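Local coordinates for protein EDTA monooxygenase (EDTA-degrading bacterium BNC1, PDB 5DQP) that probably acts as an FMN-dependent monooxygenase in the bacterial degradation of EDTA, using reduced flavin and molecular oxygen, at residues A[331-334]-A[335-339]. Sequence-based numbering, arbitrary orientation.
Sequences IGIL and KSMVD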
# COMPACT_ATOMS: atom_id res chain seq x y z
N ILE A 331 -2.55 -30.33 -22.85
CA ILE A 331 -1.76 -31.56 -22.87
C ILE A 331 -0.68 -31.54 -21.80
O ILE A 331 -0.37 -32.58 -21.19
CB ILE A 331 -1.15 -31.76 -24.27
CG1 ILE A 331 -0.44 -33.11 -24.37
CG2 ILE A 331 -0.20 -30.61 -24.59
CD1 ILE A 331 -1.35 -34.27 -24.10
N GLY A 332 -0.07 -30.38 -21.57
CA GLY A 332 1.01 -30.29 -20.59
C GLY A 332 0.56 -30.64 -19.19
O GLY A 332 1.33 -31.21 -18.41
N ILE A 333 -0.67 -30.29 -18.83
CA ILE A 333 -1.21 -30.71 -17.53
C ILE A 333 -1.32 -32.22 -17.48
O ILE A 333 -0.87 -32.87 -16.53
CB ILE A 333 -2.57 -30.04 -17.27
CG1 ILE A 333 -2.52 -28.52 -17.53
CG2 ILE A 333 -3.11 -30.42 -15.89
CD1 ILE A 333 -1.22 -27.86 -17.14
N LEU A 334 -1.93 -32.82 -18.52
CA LEU A 334 -2.12 -34.26 -18.57
C LEU A 334 -0.79 -34.99 -18.48
O LEU A 334 -0.63 -35.96 -17.74
CB LEU A 334 -2.87 -34.66 -19.85
CG LEU A 334 -4.23 -33.99 -20.09
CD1 LEU A 334 -4.83 -34.36 -21.46
CD2 LEU A 334 -5.23 -34.32 -18.95
N LYS A 335 0.20 -34.52 -19.24
CA LYS A 335 1.50 -35.18 -19.20
C LYS A 335 2.15 -35.05 -17.83
O LYS A 335 2.84 -35.97 -17.37
CB LYS A 335 2.40 -34.62 -20.30
CG LYS A 335 3.61 -35.49 -20.54
CD LYS A 335 3.19 -36.94 -20.79
CE LYS A 335 4.24 -37.95 -20.33
NZ LYS A 335 4.49 -37.82 -18.87
N SER A 336 1.92 -33.93 -17.15
CA SER A 336 2.46 -33.77 -15.81
C SER A 336 1.86 -34.79 -14.86
O SER A 336 2.55 -35.37 -14.02
CB SER A 336 2.20 -32.35 -15.30
OG SER A 336 2.80 -32.18 -14.04
N MET A 337 0.55 -35.01 -14.98
CA MET A 337 -0.11 -35.99 -14.14
C MET A 337 0.44 -37.38 -14.38
O MET A 337 0.54 -38.18 -13.44
CB MET A 337 -1.61 -35.95 -14.39
CG MET A 337 -2.30 -34.79 -13.70
SD MET A 337 -4.08 -35.00 -13.90
CE MET A 337 -4.25 -34.51 -15.61
N VAL A 338 0.79 -37.71 -15.63
CA VAL A 338 1.37 -39.02 -15.90
C VAL A 338 2.73 -39.14 -15.22
O VAL A 338 3.02 -40.15 -14.56
CB VAL A 338 1.47 -39.28 -17.41
CG1 VAL A 338 2.29 -40.51 -17.65
CG2 VAL A 338 0.08 -39.46 -17.97
N ASP A 339 3.56 -38.11 -15.33
CA ASP A 339 4.88 -38.12 -14.71
C ASP A 339 4.77 -38.26 -13.19
O ASP A 339 5.52 -39.03 -12.58
CB ASP A 339 5.62 -36.83 -15.08
CG ASP A 339 7.10 -36.88 -14.73
OD1 ASP A 339 7.61 -37.99 -14.43
OD2 ASP A 339 7.77 -35.81 -14.78
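Met337 folds back over Leu334 one turn earlier in the helix, and the terminal methyls do the touching: Met337 CE lies 3.5 Å from Leu334 CD2, closer than carbon pairs usually pack. The same CE sits 3.7 Å from Leu334 CA, so the methionine end reaches down to the backbone. Two torsions account for this. CG of Met337 stands beside its backbone N, and the chain, extended through chi2, bends at the sulfur (chi3 -76°), turning the methyl toward the start of the helix. Both residues are buried; Leu299 and Leu303 of helix 292-303 and Met355 pack on Met337, while Thr329 touches Leu334. Val338, also buried, brings CG2 to 3.6 Å from Leu334 O and meets Phe321 and Leu323 beyond. Residues 331-339 form the first part of helix 331-344, one of the helices that the chain inserts between strands 262-271 and 358-360, neighbours in the parallel barrel of this luciferase-like monooxygenase. Its alpha-helical character is documented by successive i to i+4 bonds. The one from Lys335 N to Ile331 O is nearly straight, at 166°. Ser336 N comes to Gly332 O from above the carbonyl plane, 36° out of it. On the solvent side packing is looser. Ile333 CG2 stays 4.3 Å from Met337 CE, and the Ile333 side chain lies near a bound PE4 molecule, probably left from the crystallisation medium. Lys335, likewise exposed, contributes its CB to the contact, 3.6 Å from Ile331 O, and the rest of its chain kinks twice and runs off from residues 331-334.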